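Local coordinates for attachment invasion locus protein (Yersinia pestis, PDB 3QRA) that mediates adhesion of the plague bacterium to host cells and probably promotes its invasion of eukaryotic cells, at residues 31-36 with 148-153. Sequence-based numbering, arbitrary orientation.
Sequences NLKYRY and TWMLGA. With C8E ((hydroxyethyloxy)tri(ethyloxy)octane), chain B; C8E ((hydroxyethyloxy)tri(ethyloxy)octane), chain E.
M150 lays its thioether sulphur over the flat face of the N31 side-chain amide. SD stands almost straight above N31 CG, 3.3 Å away; it is as close to OD1 of N31 and slightly farther from ND2 (3.5 Å). The two side chains cross at about a right angle, and the CA atoms of N31 and M150 are 6.6 Å apart. Methionine suits the place: its unbranched chain lets the large sulphur lie against a planar group.

N31 reaches this position with CG anti to its N (chi1 172°). Its amide is held by several bonds: ND2 donates to F48 O and S47 OG, while OD1 receives K33 NZ at 2.8 Å. The C=O...N angle there is 138°, the nitrogen tilted 19° from the carbonyl plane. An asparagine can give and accept at once, as this buried polar site requires. Bends at chi2 and chi4 carry K33 NZ back to N31 OD1. The amine also pairs with D133, which probably helps keep it charged, and NZ grazes M150 SD at 3.7 Å.

The setting is the interior of an eight-stranded antiparallel outer-membrane β-barrel. Strands 28-37 and 144-156 are not direct neighbours; strand 5-18 runs between them, and the contact spans it on the inner wall, which polar and charged side chains such as D133, S135 and E137 line.

Alternation along each strand turns the next residues outward, to a nonpolar surface touched by detergent. L151, an aliphatic residue suited to this lipid-facing side, turns its first bond away from 31-36; its CG lies 3.9 Å from O15 in the ether segment of the chain B C8E. A153 CB is 3.7 Å from C13 of that segment. Y34 CB meets C1, the end of the alkyl tail of the chain E C8E, at 3.7 Å.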
ATOM      1  N   ASN A  31       5.557   0.657  -3.084  1.00 20.43           N
ATOM      2  CA  ASN A  31       4.313   0.259  -3.719  1.00 20.92           C
ATOM      3  C   ASN A  31       4.527   0.188  -5.225  1.00 21.85           C
ATOM      4  O   ASN A  31       5.023   1.137  -5.822  1.00 22.87           O
ATOM      5  CB  ASN A  31       3.244   1.300  -3.368  1.00 20.24           C
ATOM      6  CG  ASN A  31       1.951   1.111  -4.125  1.00 23.80           C
ATOM      7  OD1 ASN A  31       1.366   2.089  -4.597  1.00 21.86           O
ATOM      8  ND2 ASN A  31       1.483  -0.138  -4.235  1.00 21.27           N
ATOM      9  N   LEU A  32       4.198  -0.951  -5.830  1.00 22.20           N
ATOM     10  CA  LEU A  32       4.178  -1.069  -7.290  1.00 22.16           C
ATOM     11  C   LEU A  32       2.716  -1.129  -7.723  1.00 25.13           C
ATOM     12  O   LEU A  32       1.931  -1.884  -7.140  1.00 20.01           O
ATOM     13  CB  LEU A  32       4.885  -2.345  -7.732  1.00 27.74           C
ATOM     14  CG  LEU A  32       6.383  -2.406  -7.412  1.00 35.40           C
ATOM     15  CD1 LEU A  32       6.909  -3.839  -7.479  1.00 34.70           C
ATOM     16  CD2 LEU A  32       7.161  -1.502  -8.365  1.00 36.74           C
ATOM     17  N   LYS A  33       2.342  -0.328  -8.719  1.00 20.75           N
ATOM     18  CA  LYS A  33       0.989  -0.437  -9.276  1.00 19.65           C
ATOM     19  C   LYS A  33       1.060  -0.634 -10.775  1.00 21.60           C
ATOM     20  O   LYS A  33       1.939  -0.071 -11.440  1.00 22.51           O
ATOM     21  CB  LYS A  33       0.121   0.784  -8.932  1.00 22.67           C
ATOM     22  CG  LYS A  33      -0.237   0.897  -7.445  1.00 17.38           C
ATOM     23  CD  LYS A  33      -1.645   1.535  -7.294  1.00 19.11           C
ATOM     24  CE  LYS A  33      -2.023   1.728  -5.822  1.00 20.31           C
ATOM     25  NZ  LYS A  33      -1.261   2.851  -5.192  1.00 20.03           N
ATOM     26  N   TYR A  34       0.138  -1.444 -11.295  1.00 20.09           N
ATOM     27  CA  TYR A  34       0.059  -1.711 -12.725  1.00 21.40           C
ATOM     28  C   TYR A  34      -1.389  -1.540 -13.159  1.00 22.20           C
ATOM     29  O   TYR A  34      -2.283  -2.145 -12.580  1.00 23.89           O
ATOM     30  CB  TYR A  34       0.532  -3.124 -13.061  1.00 24.07           C
ATOM     31  CG  TYR A  34       0.202  -3.503 -14.496  1.00 32.34           C
ATOM     32  CD1 TYR A  34       0.969  -3.041 -15.549  1.00 34.24           C
ATOM     33  CD2 TYR A  34      -0.909  -4.279 -14.787  1.00 40.34           C
ATOM     34  CE1 TYR A  34       0.654  -3.372 -16.867  1.00 36.92           C
ATOM     35  CE2 TYR A  34      -1.232  -4.615 -16.093  1.00 40.19           C
ATOM     36  CZ  TYR A  34      -0.452  -4.159 -17.124  1.00 42.35           C
ATOM     37  OH  TYR A  34      -0.793  -4.495 -18.419  1.00 53.54           O
ATOM     38  N   ARG A  35      -1.605  -0.704 -14.165  1.00 23.22           N
ATOM     39  CA  ARG A  35      -2.946  -0.384 -14.643  1.00 19.51           C
ATOM     40  C   ARG A  35      -3.068  -0.772 -16.095  1.00 19.91           C
ATOM     41  O   ARG A  35      -2.119  -0.625 -16.868  1.00 21.51           O
ATOM     42  CB  ARG A  35      -3.212   1.119 -14.510  1.00 21.92           C
ATOM     43  CG  ARG A  35      -4.558   1.573 -15.088  1.00 24.09           C
ATOM     44  CD  ARG A  35      -4.659   3.089 -15.013  1.00 21.82           C
ATOM     45  NE  ARG A  35      -5.872   3.624 -15.638  1.00 19.03           N
ATOM     46  CZ  ARG A  35      -6.150   4.920 -15.673  1.00 26.82           C
ATOM     47  NH1 ARG A  35      -5.293   5.771 -15.129  1.00 25.70           N
ATOM     48  NH2 ARG A  35      -7.278   5.368 -16.240  1.00 19.53           N
ATOM     49  N   TYR A  36      -4.234  -1.283 -16.472  1.00 18.89           N
ATOM     50  CA  TYR A  36      -4.501  -1.565 -17.869  1.00 20.91           C
ATOM     51  C   TYR A  36      -5.889  -1.041 -18.196  1.00 25.36           C
ATOM     52  O   TYR A  36      -6.850  -1.326 -17.491  1.00 23.33           O
ATOM     53  CB  TYR A  36      -4.417  -3.060 -18.172  1.00 21.23           C
ATOM     54  CG  TYR A  36      -4.561  -3.359 -19.657  1.00 27.60           C
ATOM     55  CD1 TYR A  36      -3.446  -3.356 -20.493  1.00 29.57           C
ATOM     56  CD2 TYR A  36      -5.802  -3.615 -20.224  1.00 25.26           C
ATOM     57  CE1 TYR A  36      -3.554  -3.613 -21.832  1.00 32.86           C
ATOM     58  CE2 TYR A  36      -5.920  -3.878 -21.602  1.00 25.84           C
ATOM     59  CZ  TYR A  36      -4.783  -3.874 -22.389  1.00 34.07           C
ATOM     60  OH  TYR A  36      -4.841  -4.133 -23.743  1.00 35.07           O
ATOM     61  N   THR A 148      -2.247   2.755   5.255  1.00 20.13           N
ATOM     62  CA  THR A 148      -1.055   2.946   4.436  1.00 21.47           C
ATOM     63  C   THR A 148      -1.295   3.955   3.320  1.00 25.87           C
ATOM     64  O   THR A 148      -2.221   3.806   2.527  1.00 24.71           O
ATOM     65  CB  THR A 148      -0.576   1.603   3.825  1.00 21.82           C
ATOM     66  OG1 THR A 148      -0.354   0.648   4.875  1.00 21.60           O
ATOM     67  CG2 THR A 148       0.726   1.801   2.989  1.00 18.05           C
ATOM     68  N   TRP A 149      -0.448   4.976   3.269  1.00 22.33           N
ATOM     69  CA  TRP A 149      -0.477   5.953   2.191  1.00 20.52           C
ATOM     70  C   TRP A 149       0.611   5.637   1.185  1.00 23.67           C
ATOM     71  O   TRP A 149       1.686   5.165   1.548  1.00 20.97           O
ATOM     72  CB  TRP A 149      -0.281   7.369   2.728  1.00 23.34           C
ATOM     73  CG  TRP A 149      -1.531   7.939   3.361  1.00 30.99           C
ATOM     74  CD1 TRP A 149      -1.849   7.953   4.683  1.00 31.49           C
ATOM     75  CD2 TRP A 149      -2.621   8.564   2.674  1.00 30.56           C
ATOM     76  NE1 TRP A 149      -3.073   8.564   4.867  1.00 33.72           N
ATOM     77  CE2 TRP A 149      -3.565   8.947   3.646  1.00 36.26           C
ATOM     78  CE3 TRP A 149      -2.888   8.841   1.325  1.00 36.00           C
ATOM     79  CZ2 TRP A 149      -4.763   9.591   3.314  1.00 41.53           C
ATOM     80  CZ3 TRP A 149      -4.078   9.483   0.996  1.00 46.51           C
ATOM     81  CH2 TRP A 149      -4.998   9.851   1.988  1.00 41.65           C
ATOM     82  N   MET A 150       0.307   5.902  -0.081  1.00 19.93           N
ATOM     83  CA  MET A 150       1.201   5.557  -1.177  1.00 17.03           C
ATOM     84  C   MET A 150       1.264   6.713  -2.143  1.00 22.54           C
ATOM     85  O   MET A 150       0.233   7.308  -2.473  1.00 21.85           O
ATOM     86  CB  MET A 150       0.684   4.308  -1.898  1.00 20.53           C
ATOM     87  CG  MET A 150       0.568   3.078  -0.972  1.00 22.96           C
ATOM     88  SD  MET A 150      -0.253   1.693  -1.785  1.00 25.77           S
ATOM     89  CE  MET A 150      -0.926   0.860  -0.337  1.00 26.96           C
ATOM     90  N   LEU A 151       2.480   7.015  -2.604  1.00 23.91           N
ATOM     91  CA  LEU A 151       2.683   8.086  -3.579  1.00 22.38           C
ATOM     92  C   LEU A 151       3.793   7.673  -4.533  1.00 23.81           C
ATOM     93  O   LEU A 151       4.932   7.481  -4.114  1.00 21.87           O
ATOM     94  CB  LEU A 151       3.071   9.383  -2.879  1.00 24.21           C
ATOM     95  CG  LEU A 151       3.470  10.554  -3.789  1.00 33.06           C
ATOM     96  CD1 LEU A 151       2.294  11.006  -4.650  1.00 27.77           C
ATOM     97  CD2 LEU A 151       4.004  11.721  -2.961  1.00 34.79           C
ATOM     98  N   GLY A 152       3.461   7.547  -5.813  1.00 21.66           N
ATOM     99  CA  GLY A 152       4.384   6.996  -6.783  1.00 21.70           C
ATOM    100  C   GLY A 152       4.310   7.664  -8.139  1.00 24.03           C
ATOM    101  O   GLY A 152       3.557   8.608  -8.350  1.00 23.38           O
ATOM    102  N   ALA A 153       5.124   7.173  -9.058  1.00 22.28           N
ATOM    103  CA  ALA A 153       5.198   7.748 -10.391  1.00 26.93           C
ATOM    104  C   ALA A 153       5.715   6.703 -11.357  1.00 25.22           C
ATOM    105  O   ALA A 153       6.322   5.699 -10.958  1.00 26.35           O
ATOM    106  CB  ALA A 153       6.104   8.993 -10.408  1.00 26.69           C
TER
HETATM  107  C1  C8E B   1       9.518  -0.175 -11.681  1.00 45.98           C
HETATM  108  C2  C8E B   1       8.769   0.706 -12.675  1.00 50.45           C
HETATM  109  C3  C8E B   1       8.679   2.146 -12.183  1.00 44.41           C
HETATM  110  C4  C8E B   1       9.145   3.134 -13.246  1.00 46.50           C
HETATM  111  C5  C8E B   1      10.286   4.010 -12.731  1.00 38.76           C
HETATM  112  C6  C8E B   1       9.771   5.419 -12.467  1.00 39.56           C
HETATM  113  C7  C8E B   1      10.648   6.164 -11.464  1.00 39.72           C
HETATM  114  C8  C8E B   1       9.841   7.206 -10.696  1.00 44.10           C
HETATM  115  O9  C8E B   1      10.124   7.053  -9.322  1.00 46.91           O
HETATM  116  C10 C8E B   1       9.534   8.034  -8.498  1.00 23.85           C
HETATM  117  C11 C8E B   1       8.870   7.282  -7.355  1.00 31.78           C
HETATM  118  O12 C8E B   1       8.363   8.190  -6.405  1.00 36.90           O
HETATM  119  C13 C8E B   1       7.382   9.014  -6.963  1.00 25.11           C
HETATM  120  C14 C8E B   1       7.306  10.323  -6.203  1.00 35.27           C
HETATM  121  O15 C8E B   1       6.112  10.970  -6.587  1.00 44.11           O
HETATM  122  C16 C8E B   1       6.262  11.694  -7.790  1.00 45.02           C
HETATM  123  C17 C8E B   1       7.322  12.775  -7.635  1.00 57.73           C
HETATM  124  C1  C8E E   4       2.047  -4.500  -9.926  1.00 48.38           C
HETATM  125  C2  C8E E   4       1.227  -5.171  -8.832  1.00 39.57           C
HETATM  126  C3  C8E E   4       0.087  -5.975  -9.441  1.00 49.92           C
HETATM  127  C4  C8E E   4      -0.274  -7.170  -8.569  1.00 57.53           C
HETATM  128  C5  C8E E   4      -1.784  -7.266  -8.389  1.00 64.14           C
HETATM  129  C6  C8E E   4      -2.302  -8.622  -8.852  1.00 64.27           C
HETATM  130  C7  C8E E   4      -3.743  -8.834  -8.408  1.00 58.75           C
HETATM  131  C8  C8E E   4      -4.365 -10.037  -9.108  1.00 60.75           C